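Local coordinates for protein beta-agarase D (Zobellia galactanivorans, PDB 4ASM) that cleaves the beta-1,4-linkages of agarose at random with retention of anomeric configuration, the chain here being the GH16 catalytic domain of this secreted enzyme, at residues C122-T127 / D320-V325; N44-G49 / W56-H61; P14-A19 / P132-A137; D203-W208 / V250-A255; K26-A31 / V358-N363. All coordinates share one frame; numbering follows the deposited sequence.

In the fold
Interactions 1 and 3 are buried, whereas interactions 2, 4 and 5 lie partly at the surface. Interactions 1 and 2 share neighbouring strands, 112-125 and 56-57, and touch directly: Thr124 bonds to the backbone of Lys59 and Asp320 to His61. Interactions 3 and 5 meet in the same way, through strands 133-140 and 350-362, about 9 Å apart between centres. Interaction 4 stands on the other side of the chain's centre from interactions 1 and 2. Backbone ladders carry interactions 1, 2 and 5, joined in interaction 2 by an asparagine amide and in interaction 5 by a folded glutamine; interactions 3 and 4 depend mostly on side-chain packing.

Interaction 1 (C122-T127 / D320-V325); sequences CITNKT and DIIINV
Two antiparallel strands, 122-125 and 320-325, pair here in the buried part of the domain, their axes 4.8 Å apart at closest approach. Ile123 and Ile323 form a hydrogen-bonded pair: Ile123 N reaches Ile323 O at 2.9 Å, and Ile323 N returns a bond to Ile123 O. Asn125 N adds a third bond, 2.8 Å to Ile321 O. One water receives Ile321 N and donates to both Asn125 O and Thr127 O, bridging the two backbones next to this bond.

On one face Ile123 and Ile323 lie side by side, CG1 of Ile123 3.9 Å from CB of Ile323. The other face carries Cys122, Thr124, Ile322 and Asn324. With SG anti to its backbone N (chi1 -174°), Cys122 sets its sulfur 3.7 Å from Asn324 CB and 3.8 Å from Ile322 CG2. Asn324 ND2 bonds to Glu326, a substrate-binding residue by similarity. The pair belongs to the GH16 beta-jelly-roll, with Ile123 and Ile323 packed on Leu91 and Ile93 of strand 90-96 and Asn324 placed beside Glu326, consistent with a position at the substrate site.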
# COMPACT_ATOMS: atom_id res chain seq x y z
N CYS A 122 7.11 2.54 11.25
CA CYS A 122 6.01 3.18 10.54
C CYS A 122 6.31 4.66 10.52
O CYS A 122 6.63 5.23 11.57
CB CYS A 122 4.69 2.93 11.27
SG CYS A 122 3.23 3.53 10.38
N ILE A 123 6.22 5.28 9.34
CA ILE A 123 6.45 6.72 9.23
C ILE A 123 5.33 7.39 8.47
O ILE A 123 4.65 6.75 7.66
CB ILE A 123 7.82 7.05 8.56
CG1 ILE A 123 7.79 6.72 7.07
CG2 ILE A 123 8.95 6.32 9.27
CD1 ILE A 123 9.09 7.11 6.35
N THR A 124 5.19 8.70 8.70
CA THR A 124 4.22 9.53 7.99
C THR A 124 4.93 10.77 7.42
O THR A 124 5.75 11.39 8.12
CB THR A 124 3.17 10.03 8.99
OG1 THR A 124 2.51 8.91 9.60
CG2 THR A 124 2.12 10.87 8.30
N ASN A 125 4.64 11.11 6.18
CA ASN A 125 5.16 12.32 5.53
C ASN A 125 4.43 13.55 6.02
O ASN A 125 3.21 13.51 6.27
CB ASN A 125 5.07 12.14 3.99
CG ASN A 125 5.95 13.09 3.21
OD1 ASN A 125 6.83 12.66 2.43
ND2 ASN A 125 5.72 14.36 3.37
N LYS A 126 5.16 14.66 6.19
CA LYS A 126 4.55 15.88 6.74
C LYS A 126 3.76 16.67 5.69
O LYS A 126 3.08 17.64 6.05
CB LYS A 126 5.63 16.76 7.35
CG LYS A 126 6.32 16.05 8.50
CD LYS A 126 5.82 16.54 9.82
CE LYS A 126 6.73 17.59 10.36
NZ LYS A 126 6.17 18.09 11.64
N THR A 127 3.86 16.27 4.43
CA THR A 127 3.17 16.93 3.34
C THR A 127 2.13 15.99 2.77
O THR A 127 2.48 14.91 2.26
CB THR A 127 4.15 17.37 2.23
OG1 THR A 127 5.17 18.18 2.81
CG2 THR A 127 3.40 18.16 1.13
N ASP A 320 -2.35 11.33 3.98
CA ASP A 320 -0.98 11.20 4.46
C ASP A 320 -0.27 10.08 3.72
O ASP A 320 -0.83 9.00 3.52
CB ASP A 320 -0.98 10.84 5.94
CG ASP A 320 -1.64 11.91 6.80
OD1 ASP A 320 -1.28 13.10 6.63
OD2 ASP A 320 -2.49 11.56 7.64
N ILE A 321 1.00 10.33 3.37
CA ILE A 321 1.87 9.26 2.84
C ILE A 321 2.46 8.51 4.02
O ILE A 321 3.08 9.12 4.90
CB ILE A 321 3.03 9.80 1.99
CG1 ILE A 321 2.53 10.65 0.83
CG2 ILE A 321 3.89 8.63 1.47
CD1 ILE A 321 3.62 11.53 0.21
N ILE A 322 2.25 7.19 4.03
CA ILE A 322 2.74 6.32 5.09
C ILE A 322 3.61 5.22 4.48
O ILE A 322 3.27 4.64 3.44
CB ILE A 322 1.57 5.69 5.88
CG1 ILE A 322 0.71 6.81 6.52
CG2 ILE A 322 2.09 4.71 6.92
CD1 ILE A 322 -0.58 6.36 7.16
N ILE A 323 4.75 4.96 5.10
CA ILE A 323 5.56 3.81 4.72
C ILE A 323 5.73 2.98 5.96
O ILE A 323 6.05 3.51 7.03
CB ILE A 323 6.93 4.23 4.13
CG1 ILE A 323 6.71 5.11 2.91
CG2 ILE A 323 7.75 2.96 3.78
CD1 ILE A 323 8.00 5.68 2.33
N ASN A 324 5.52 1.67 5.85
CA ASN A 324 5.67 0.82 7.03
C ASN A 324 5.89 -0.65 6.70
O ASN A 324 5.88 -1.04 5.53
CB ASN A 324 4.49 0.99 8.02
CG ASN A 324 3.20 0.27 7.59
OD1 ASN A 324 3.23 -0.62 6.75
ND2 ASN A 324 2.08 0.64 8.20
N VAL A 325 6.06 -1.44 7.75
CA VAL A 325 6.04 -2.88 7.67
C VAL A 325 4.91 -3.35 8.60
O VAL A 325 4.70 -2.75 9.66
CB VAL A 325 7.42 -3.45 8.09
CG1 VAL A 325 7.35 -4.94 8.47
CG2 VAL A 325 8.44 -3.16 6.97
O HOH W 1 1.77 12.96 4.01
O HOH W 2 0.91 14.60 7.19

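Interaction 2 (N44-G49 / W56-H61); sequences NVVDFG and WYNKYH
Segments 44-49 and 56-61 run antiparallel as the arms of a short hairpin, with Phe48 and Trp56 as its hydrogen-bonded pair and Asp47 and Tyr57 as the non-hydrogen-bonded one. Phe48 N lies 2.7 Å from Trp56 O, and Trp56 N bonds back to Phe48 O. Asn58 N donates to Val46 O.

From there the Asn58 side chain extends the ladder. Its CG sits between the backbone N and the carbonyl carbon (chi1 60°), which turns the amide toward the opposite arm. Asn58 ND2 gives a nearly straight bond of 2.9 Å to Asn44 O, lying in the amide plane, while Asn58 OD1 accepts Val46 N at 2.9 Å, the donor tilted 33° from the carbonyl plane. With alanine in place of Asn58, Asn44 O and Val46 N would probably lose these partners, leaving the 44-46 arm less closely held. Asn58 O bonds to Gln81, a substrate-binding residue by similarity.

Trp56 CB lies over one face of the Phe48 ring in a CH-pi contact, 3.6 Å from the centroid; the ring and the indole are near parallel but slid apart. Phe39 stacks on Phe48 as well. On the other face Asp47 OD1 comes 3.5 Å from Tyr57 CB, while OD2 forms a salt bridge with Lys126. One amide thus serves as donor and acceptor at once, imitating a peptide group beyond the regular pairing.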
# COMPACT_ATOMS: atom_id res chain seq x y z
N ASN A 44 12.40 8.19 20.57
CA ASN A 44 11.56 9.37 20.66
C ASN A 44 10.76 9.58 19.39
O ASN A 44 11.23 9.24 18.30
CB ASN A 44 12.41 10.61 20.95
CG ASN A 44 13.21 10.47 22.23
OD1 ASN A 44 12.71 9.97 23.23
ND2 ASN A 44 14.47 10.88 22.18
N VAL A 45 9.57 10.15 19.54
CA VAL A 45 8.79 10.59 18.37
C VAL A 45 9.40 11.89 17.89
O VAL A 45 9.40 12.89 18.61
CB VAL A 45 7.31 10.83 18.72
CG1 VAL A 45 6.56 11.32 17.47
CG2 VAL A 45 6.70 9.58 19.28
N VAL A 46 9.96 11.85 16.68
CA VAL A 46 10.66 13.00 16.12
C VAL A 46 10.35 13.19 14.64
O VAL A 46 9.96 12.24 13.93
CB VAL A 46 12.20 12.88 16.29
CG1 VAL A 46 12.61 12.77 17.75
CG2 VAL A 46 12.73 11.68 15.49
N ASP A 47 10.55 14.41 14.17
CA ASP A 47 10.54 14.71 12.75
C ASP A 47 11.93 14.42 12.21
O ASP A 47 12.93 14.55 12.94
CB ASP A 47 10.25 16.20 12.50
CG ASP A 47 8.84 16.61 12.88
OD1 ASP A 47 7.92 15.76 12.96
OD2 ASP A 47 8.64 17.83 13.09
N PHE A 48 12.02 14.08 10.93
CA PHE A 48 13.31 13.90 10.29
C PHE A 48 13.29 14.29 8.82
O PHE A 48 12.24 14.45 8.22
CB PHE A 48 13.89 12.48 10.51
CG PHE A 48 13.09 11.36 9.90
CD1 PHE A 48 13.36 10.93 8.61
CD2 PHE A 48 12.11 10.68 10.63
CE1 PHE A 48 12.67 9.85 8.02
CE2 PHE A 48 11.41 9.61 10.05
CZ PHE A 48 11.69 9.21 8.74
N GLY A 49 14.48 14.49 8.28
CA GLY A 49 14.68 14.93 6.91
C GLY A 49 16.10 15.43 6.71
O GLY A 49 16.90 15.43 7.65
N TRP A 56 9.34 13.96 7.44
CA TRP A 56 8.66 12.80 8.00
C TRP A 56 8.65 12.87 9.51
O TRP A 56 9.46 13.59 10.10
CB TRP A 56 9.40 11.49 7.63
CG TRP A 56 9.68 11.31 6.18
CD1 TRP A 56 10.78 11.75 5.50
CD2 TRP A 56 8.87 10.62 5.21
NE1 TRP A 56 10.71 11.39 4.19
CE2 TRP A 56 9.54 10.70 3.97
CE3 TRP A 56 7.65 9.93 5.28
CZ2 TRP A 56 9.03 10.13 2.79
CZ3 TRP A 56 7.13 9.36 4.12
CH2 TRP A 56 7.82 9.46 2.88
N TYR A 57 7.77 12.10 10.12
CA TYR A 57 7.95 11.70 11.52
C TYR A 57 7.86 10.18 11.65
O TYR A 57 7.22 9.50 10.83
CB TYR A 57 7.03 12.43 12.51
CG TYR A 57 5.56 12.44 12.18
CD1 TYR A 57 5.01 13.44 11.39
CD2 TYR A 57 4.71 11.45 12.67
CE1 TYR A 57 3.65 13.46 11.10
CE2 TYR A 57 3.35 11.46 12.39
CZ TYR A 57 2.83 12.46 11.60
OH TYR A 57 1.47 12.46 11.31
N ASN A 58 8.52 9.65 12.69
CA ASN A 58 8.70 8.21 12.86
C ASN A 58 7.55 7.53 13.59
O ASN A 58 7.77 6.63 14.42
CB ASN A 58 10.07 7.90 13.52
CG ASN A 58 10.22 8.53 14.91
OD1 ASN A 58 9.41 9.38 15.32
ND2 ASN A 58 11.26 8.11 15.64
N LYS A 59 6.33 7.92 13.22
CA LYS A 59 5.15 7.34 13.83
C LYS A 59 4.01 7.27 12.82
O LYS A 59 4.01 8.00 11.84
CB LYS A 59 4.75 8.19 15.07
CG LYS A 59 3.61 7.63 15.91
CD LYS A 59 3.48 8.48 17.18
CE LYS A 59 2.31 8.03 18.02
NZ LYS A 59 2.38 8.62 19.40
N TYR A 60 3.06 6.38 13.08
CA TYR A 60 1.80 6.36 12.36
C TYR A 60 1.12 7.73 12.46
O TYR A 60 1.34 8.48 13.40
CB TYR A 60 0.93 5.30 13.02
CG TYR A 60 -0.41 5.03 12.42
CD1 TYR A 60 -0.53 4.57 11.10
CD2 TYR A 60 -1.56 5.16 13.18
CE1 TYR A 60 -1.80 4.25 10.55
CE2 TYR A 60 -2.81 4.86 12.64
CZ TYR A 60 -2.92 4.41 11.34
OH TYR A 60 -4.17 4.10 10.80
N HIS A 61 0.27 8.03 11.48
CA HIS A 61 -0.17 9.41 11.23
C HIS A 61 -1.04 10.03 12.32
O HIS A 61 -1.87 9.36 12.95
CB HIS A 61 -0.86 9.50 9.85
CG HIS A 61 -2.23 8.87 9.79
ND1 HIS A 61 -3.17 9.28 8.86
CD2 HIS A 61 -2.82 7.90 10.53
CE1 HIS A 61 -4.27 8.58 9.03
NE2 HIS A 61 -4.09 7.74 10.03

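Interaction 3 (P14-A19 / P132-A137); sequences PIPANA and PVFVEA
The irregular segment 14-19 passes over strand 133-137 without any hydrogen bond between them, Ala17 CA lying 7.4 Å from Phe134 CA. Phe134 carries the contact. Its CG is anti to the backbone N (chi1 174°), which raises the ring off the strand toward the loop, where three successive residues meet it. Ala17 CB lies over one face of the Phe134 ring in a CH-pi contact, offset toward the rim, 4.2 Å from the centroid and 24° off the ring normal. Pro16 crosses the phenyl group at about a right angle and brings CD to 3.6 Å from Phe134 CZ. Ile15 slides past in the opposite direction, its CG2 3.8 Å from Phe134 CE2.

The strand belongs to the jelly-roll sandwich of GH16 enzymes, flanked by strands 220-229 and 350-362, and the N-terminal segment covers its outward side. Replacing Phe134 with an alanine would probably open a gap beneath Ile15, Pro16 and Ala17 and leave this loop less firmly seated.

Two residues along, Glu136 has an extended chain whose carboxylate comes from the opposite direction to Pro16, Glu136 OE2 being 3.9 Å from Pro16 CG. This is a van der Waals contact only; the charge is met by salt bridges of OE1 to Arg357 and OE2 to Arg222. Arg357 also donates to Pro14 O, tying the start of the loop to the arginine that pairs with buried Glu136.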
# COMPACT_ATOMS: atom_id res chain seq x y z
N PRO A 14 12.36 8.37 -16.19
CA PRO A 14 11.13 8.94 -16.75
C PRO A 14 9.94 8.77 -15.80
O PRO A 14 9.84 7.78 -15.08
CB PRO A 14 10.92 8.15 -18.04
CG PRO A 14 12.30 7.67 -18.41
CD PRO A 14 12.99 7.40 -17.09
N ILE A 15 9.07 9.77 -15.81
CA ILE A 15 7.81 9.71 -15.09
C ILE A 15 6.84 8.92 -15.96
O ILE A 15 6.51 9.34 -17.07
CB ILE A 15 7.28 11.12 -14.81
CG1 ILE A 15 8.32 11.90 -13.98
CG2 ILE A 15 5.93 11.05 -14.09
CD1 ILE A 15 8.15 13.43 -14.04
N PRO A 16 6.39 7.73 -15.49
CA PRO A 16 5.62 6.86 -16.39
C PRO A 16 4.16 7.25 -16.57
O PRO A 16 3.52 6.78 -17.50
CB PRO A 16 5.74 5.49 -15.72
CG PRO A 16 5.88 5.80 -14.26
CD PRO A 16 6.59 7.13 -14.16
N ALA A 17 3.63 8.08 -15.67
CA ALA A 17 2.26 8.54 -15.78
C ALA A 17 2.17 9.68 -16.79
O ALA A 17 3.14 10.44 -16.99
CB ALA A 17 1.76 8.99 -14.43
N ASN A 18 1.02 9.79 -17.43
CA ASN A 18 0.77 10.82 -18.44
C ASN A 18 0.15 12.05 -17.81
O ASN A 18 -0.98 11.97 -17.32
CB ASN A 18 -0.16 10.23 -19.51
CG ASN A 18 -0.63 11.26 -20.54
OD1 ASN A 18 0.05 12.24 -20.85
ND2 ASN A 18 -1.82 11.02 -21.10
N ALA A 19 0.88 13.17 -17.83
CA ALA A 19 0.39 14.45 -17.28
C ALA A 19 -0.81 15.00 -18.04
O ALA A 19 -1.56 15.82 -17.51
CB ALA A 19 1.51 15.48 -17.23
N PRO A 132 -5.03 15.98 -8.39
CA PRO A 132 -4.25 15.05 -9.18
C PRO A 132 -2.82 14.98 -8.66
O PRO A 132 -2.18 16.02 -8.44
CB PRO A 132 -4.31 15.64 -10.59
CG PRO A 132 -4.48 17.14 -10.35
CD PRO A 132 -5.13 17.31 -9.02
N VAL A 133 -2.32 13.77 -8.46
CA VAL A 133 -0.98 13.59 -7.89
C VAL A 133 -0.45 12.21 -8.27
O VAL A 133 -1.21 11.23 -8.28
CB VAL A 133 -0.98 13.80 -6.35
CG1 VAL A 133 -1.79 12.72 -5.64
CG2 VAL A 133 0.44 13.89 -5.80
N PHE A 134 0.84 12.17 -8.57
CA PHE A 134 1.55 10.91 -8.83
C PHE A 134 2.63 10.68 -7.78
O PHE A 134 3.44 11.57 -7.51
CB PHE A 134 2.17 10.95 -10.24
CG PHE A 134 3.05 9.78 -10.56
CD1 PHE A 134 2.50 8.51 -10.73
CD2 PHE A 134 4.42 9.95 -10.72
CE1 PHE A 134 3.32 7.43 -11.02
CE2 PHE A 134 5.26 8.88 -11.01
CZ PHE A 134 4.69 7.61 -11.16
N VAL A 135 2.59 9.51 -7.15
CA VAL A 135 3.55 9.17 -6.08
C VAL A 135 4.25 7.89 -6.50
O VAL A 135 3.58 6.91 -6.79
CB VAL A 135 2.83 8.95 -4.71
CG1 VAL A 135 3.85 8.71 -3.59
CG2 VAL A 135 1.95 10.16 -4.36
N GLU A 136 5.58 7.91 -6.52
CA GLU A 136 6.33 6.72 -6.92
C GLU A 136 7.56 6.52 -6.05
O GLU A 136 8.24 7.50 -5.72
CB GLU A 136 6.77 6.84 -8.40
CG GLU A 136 7.47 5.61 -8.97
CD GLU A 136 8.09 5.85 -10.32
OE1 GLU A 136 8.60 6.97 -10.56
OE2 GLU A 136 8.09 4.92 -11.16
N ALA A 137 7.87 5.27 -5.71
CA ALA A 137 9.04 4.95 -4.90
C ALA A 137 9.91 3.90 -5.55
O ALA A 137 9.41 3.04 -6.29
CB ALA A 137 8.63 4.47 -3.51

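Interaction 4 (D203-W208 / V250-A255); sequences DLNSWW and VQTRLA
Asn205 lays its CB against the methyl group of Thr252, with Asn205 CB to Thr252 CG2 at 3.5 Å, the two side chains crossing at a slant. Leu254 borders the end of the Asn205 side chain. The residue stands on a 3-10 turn, 204-206, that lies over the face of strand 250-253 on which Val250 and Thr252 project, and its CG is anti to the carbonyl carbon (chi1 -76°), running the side-chain end toward Leu254. Thr252 OG1 also lies 3.5 Å from Asn205 O.

The turn is closed from within its own segment. Asp203 O accepts two donors of Ser206, the backbone N at 2.9 Å and OG at 2.8 Å, the hydroxyl bond lying in the carbonyl plane. This double grip fixes the start of the turn and so the place from which Asn205 projects. Ahead of it, Asp203 OD2 is a loose 4.3 Å from Val250 CG1, its charge being taken by a salt bridge to Arg243 on the adjoining strand 240-246.

At the other end Trp208 meets the strand by the pyrrole edge of its indole: Arg253 O lies near the ring plane, 3.2 Å from Trp208 NE1. Arg253 runs alongside, its guanidinium plane 77° from the indole, and NE bonds to Met241 O. Within the GH16 jelly-roll fold, the turn leads into strand 207-208, which pairs with 183-191, and packs on strand 249-253, itself paired with 240-246 and 259-264.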
# COMPACT_ATOMS: atom_id res chain seq x y z
N ASP A 203 -10.53 -8.66 -6.43
CA ASP A 203 -10.49 -9.36 -7.71
C ASP A 203 -9.14 -10.05 -7.85
O ASP A 203 -8.10 -9.56 -7.35
CB ASP A 203 -10.81 -8.47 -8.92
CG ASP A 203 -9.91 -7.26 -9.06
OD1 ASP A 203 -9.84 -6.44 -8.11
OD2 ASP A 203 -9.32 -7.09 -10.15
N LEU A 204 -9.14 -11.19 -8.54
CA LEU A 204 -7.91 -11.93 -8.81
C LEU A 204 -6.83 -11.00 -9.39
O LEU A 204 -5.65 -11.04 -8.98
CB LEU A 204 -8.20 -13.10 -9.76
CG LEU A 204 -6.98 -13.87 -10.27
CD1 LEU A 204 -6.35 -14.71 -9.18
CD2 LEU A 204 -7.38 -14.72 -11.50
N ASN A 205 -7.22 -10.14 -10.33
CA ASN A 205 -6.25 -9.28 -11.02
C ASN A 205 -5.61 -8.22 -10.12
O ASN A 205 -4.59 -7.64 -10.49
CB ASN A 205 -6.89 -8.63 -12.25
CG ASN A 205 -7.04 -9.60 -13.43
OD1 ASN A 205 -6.56 -10.75 -13.41
ND2 ASN A 205 -7.71 -9.12 -14.49
N SER A 206 -6.18 -7.98 -8.93
CA SER A 206 -5.56 -7.01 -8.02
C SER A 206 -4.28 -7.55 -7.40
O SER A 206 -3.49 -6.80 -6.83
CB SER A 206 -6.53 -6.53 -6.93
OG SER A 206 -6.77 -7.51 -5.95
N TRP A 207 -4.11 -8.87 -7.48
CA TRP A 207 -2.88 -9.52 -7.03
C TRP A 207 -2.02 -9.66 -8.29
O TRP A 207 -2.10 -10.65 -9.03
CB TRP A 207 -3.20 -10.84 -6.32
CG TRP A 207 -3.92 -10.57 -5.04
CD1 TRP A 207 -5.28 -10.41 -4.87
CD2 TRP A 207 -3.32 -10.37 -3.75
NE1 TRP A 207 -5.56 -10.13 -3.55
CE2 TRP A 207 -4.38 -10.10 -2.84
CE3 TRP A 207 -2.00 -10.40 -3.27
CZ2 TRP A 207 -4.16 -9.87 -1.48
CZ3 TRP A 207 -1.78 -10.17 -1.90
CH2 TRP A 207 -2.87 -9.91 -1.03
N TRP A 208 -1.24 -8.62 -8.56
CA TRP A 208 -0.57 -8.47 -9.83
C TRP A 208 0.76 -9.21 -9.87
O TRP A 208 1.53 -9.21 -8.90
CB TRP A 208 -0.38 -6.97 -10.13
CG TRP A 208 0.37 -6.78 -11.39
CD1 TRP A 208 -0.13 -6.82 -12.65
CD2 TRP A 208 1.78 -6.60 -11.50
NE1 TRP A 208 0.89 -6.65 -13.56
CE2 TRP A 208 2.08 -6.51 -12.89
CE3 TRP A 208 2.83 -6.48 -10.57
CZ2 TRP A 208 3.38 -6.32 -13.36
CZ3 TRP A 208 4.12 -6.29 -11.05
CH2 TRP A 208 4.39 -6.22 -12.43
N VAL A 250 -12.14 -1.92 -14.46
CA VAL A 250 -10.75 -2.20 -14.16
C VAL A 250 -10.07 -2.64 -15.45
O VAL A 250 -10.68 -3.30 -16.30
CB VAL A 250 -10.66 -3.37 -13.14
CG1 VAL A 250 -9.25 -3.70 -12.81
CG2 VAL A 250 -11.42 -3.02 -11.85
N GLN A 251 -8.80 -2.27 -15.60
CA GLN A 251 -7.96 -2.92 -16.62
C GLN A 251 -6.65 -3.28 -15.95
O GLN A 251 -6.14 -2.51 -15.13
CB GLN A 251 -7.76 -2.06 -17.87
CG GLN A 251 -6.75 -0.95 -17.78
CD GLN A 251 -6.56 -0.29 -19.15
OE1 GLN A 251 -5.47 -0.30 -19.73
NE2 GLN A 251 -7.63 0.26 -19.65
N THR A 252 -6.16 -4.48 -16.22
CA THR A 252 -4.89 -4.89 -15.62
C THR A 252 -4.05 -5.73 -16.56
O THR A 252 -4.58 -6.45 -17.42
CB THR A 252 -4.99 -5.34 -14.10
OG1 THR A 252 -4.10 -6.41 -13.73
CG2 THR A 252 -6.40 -5.49 -13.64
N ARG A 253 -2.74 -5.55 -16.47
CA ARG A 253 -1.82 -6.35 -17.27
C ARG A 253 -1.71 -7.72 -16.66
O ARG A 253 -1.34 -7.87 -15.50
CB ARG A 253 -0.44 -5.71 -17.33
CG ARG A 253 -0.37 -4.59 -18.31
CD ARG A 253 1.09 -4.29 -18.66
NE ARG A 253 1.19 -3.00 -19.31
CZ ARG A 253 1.20 -2.82 -20.62
NH1 ARG A 253 1.11 -3.86 -21.44
NH2 ARG A 253 1.31 -1.59 -21.10
N LEU A 254 -2.06 -8.72 -17.48
CA LEU A 254 -1.94 -10.11 -17.13
C LEU A 254 -0.48 -10.53 -17.04
O LEU A 254 0.44 -9.76 -17.33
CB LEU A 254 -2.67 -10.94 -18.21
CG LEU A 254 -4.17 -10.60 -18.32
CD1 LEU A 254 -4.79 -11.42 -19.47
CD2 LEU A 254 -4.90 -10.82 -16.98
N ALA A 255 -0.27 -11.78 -16.66
CA ALA A 255 1.08 -12.29 -16.42
C ALA A 255 2.00 -12.14 -17.64
O ALA A 255 3.22 -11.93 -17.49
CB ALA A 255 1.03 -13.72 -15.98

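Interaction 5 (K26-A31 / V358-N363); sequences KLQTAA and VYKPVN
Backbone bonds come first between strand 26-27, near the N-terminus, and strand 358-362 at the C-terminal end. Lys26 and Lys360 form an antiparallel hydrogen-bonded pair, with Lys26 N 2.8 Å from Lys360 O in a nearly straight bond and Lys360 N returning to Lys26 O. Gln28 N adds a bond of 2.8 Å to Val358 O.

A side-chain bond strengthens the same site. The chain of Gln28, bent at chi2 (-61°), folds back so that Gln28 NE2 donates to Lys26 O at 3.0 Å. It comes from above the carbonyl plane, opposite the face used by Lys360 N. In this pose the amide also rests on the Lys360 chain, Gln28 OE1 3.6 Å from Lys360 CD.

Apolar contacts fill in the rest. Leu27 CD1 lies over one face of the Tyr359 ring as a CH-pi contact, 4.1 Å from the centroid, and Ala31 CB meets Val358 CG2 at 3.9 Å. Val362 CG1 touches Lys26 CB. Tyr359 also packs on Phe134 of the adjoining strand.

Two donors thus grip Lys26 O, and the backbone ladder joins strand 24-27 to the last strand, 350-362, so that the two ends of the GH16 jelly-roll domain meet; Lys360 NZ links the latter to Pro132 O, just before strand 133-140.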
# COMPACT_ATOMS: atom_id res chain seq x y z
N LYS A 26 5.07 18.61 -12.29
CA LYS A 26 5.84 19.47 -11.39
C LYS A 26 6.20 18.74 -10.11
O LYS A 26 5.32 18.26 -9.39
CB LYS A 26 5.03 20.73 -11.05
CG LYS A 26 5.85 21.80 -10.35
CD LYS A 26 4.95 22.92 -9.89
CE LYS A 26 5.66 23.90 -8.96
NZ LYS A 26 4.70 24.91 -8.41
N LEU A 27 7.50 18.67 -9.82
CA LEU A 27 7.98 18.02 -8.60
C LEU A 27 7.48 18.75 -7.36
O LEU A 27 7.60 19.98 -7.26
CB LEU A 27 9.50 17.96 -8.59
CG LEU A 27 10.08 17.23 -7.36
CD1 LEU A 27 9.79 15.72 -7.39
CD2 LEU A 27 11.58 17.51 -7.24
N GLN A 28 6.90 17.98 -6.44
CA GLN A 28 6.48 18.48 -5.14
C GLN A 28 7.66 18.31 -4.20
O GLN A 28 7.94 17.23 -3.69
CB GLN A 28 5.24 17.75 -4.65
CG GLN A 28 4.10 17.80 -5.66
CD GLN A 28 3.66 19.24 -5.95
OE1 GLN A 28 3.19 19.95 -5.05
NE2 GLN A 28 3.82 19.68 -7.20
N THR A 29 8.42 19.39 -4.05
CA THR A 29 9.73 19.36 -3.42
C THR A 29 9.68 18.97 -1.93
O THR A 29 10.46 18.13 -1.49
CB THR A 29 10.42 20.73 -3.67
OG1 THR A 29 11.00 20.72 -4.99
CG2 THR A 29 11.48 21.03 -2.66
N ALA A 30 8.73 19.53 -1.19
CA ALA A 30 8.67 19.27 0.25
C ALA A 30 8.29 17.82 0.54
O ALA A 30 8.81 17.22 1.46
CB ALA A 30 7.72 20.22 0.94
N ALA A 31 7.39 17.27 -0.27
CA ALA A 31 6.95 15.87 -0.08
C ALA A 31 7.99 14.84 -0.47
O ALA A 31 8.07 13.77 0.13
CB ALA A 31 5.67 15.61 -0.84
N VAL A 358 7.07 12.78 -5.66
CA VAL A 358 5.68 13.18 -5.74
C VAL A 358 5.60 14.30 -6.77
O VAL A 358 6.36 15.27 -6.67
CB VAL A 358 5.18 13.70 -4.38
CG1 VAL A 358 3.75 14.17 -4.48
CG2 VAL A 358 5.33 12.61 -3.31
N TYR A 359 4.71 14.15 -7.75
CA TYR A 359 4.48 15.18 -8.78
C TYR A 359 3.00 15.53 -8.89
O TYR A 359 2.13 14.72 -8.57
CB TYR A 359 4.93 14.70 -10.15
CG TYR A 359 6.39 14.37 -10.31
CD1 TYR A 359 7.32 15.34 -10.71
CD2 TYR A 359 6.85 13.07 -10.11
CE1 TYR A 359 8.68 15.01 -10.86
CE2 TYR A 359 8.17 12.73 -10.27
CZ TYR A 359 9.09 13.70 -10.65
OH TYR A 359 10.41 13.33 -10.80
N LYS A 360 2.73 16.75 -9.34
CA LYS A 360 1.39 17.09 -9.77
C LYS A 360 1.43 17.62 -11.20
O LYS A 360 2.43 18.22 -11.60
CB LYS A 360 0.75 18.11 -8.82
CG LYS A 360 0.64 17.65 -7.37
CD LYS A 360 0.09 18.75 -6.46
CE LYS A 360 -1.40 18.95 -6.65
NZ LYS A 360 -2.19 17.75 -6.15
N PRO A 361 0.36 17.37 -11.99
CA PRO A 361 0.33 17.82 -13.38
C PRO A 361 -0.05 19.30 -13.45
O PRO A 361 -1.00 19.73 -12.79
CB PRO A 361 -0.78 16.96 -13.99
CG PRO A 361 -1.70 16.67 -12.89
CD PRO A 361 -0.87 16.68 -11.60
N VAL A 362 0.71 20.05 -14.24
CA VAL A 362 0.46 21.48 -14.42
C VAL A 362 0.48 21.84 -15.90
O VAL A 362 1.23 21.25 -16.68
CB VAL A 362 1.52 22.34 -13.68
CG1 VAL A 362 1.51 22.05 -12.18
CG2 VAL A 362 2.92 22.12 -14.28
N ASN A 363 -0.34 22.81 -16.29
CA ASN A 363 -0.23 23.35 -17.65
C ASN A 363 0.47 24.70 -17.68
O ASN A 363 1.59 24.84 -17.18
CB ASN A 363 -1.60 23.40 -18.33
CG ASN A 363 -2.59 24.25 -17.58
OD1 ASN A 363 -2.28 25.36 -17.16
ND2 ASN A 363 -3.81 23.74 -17.42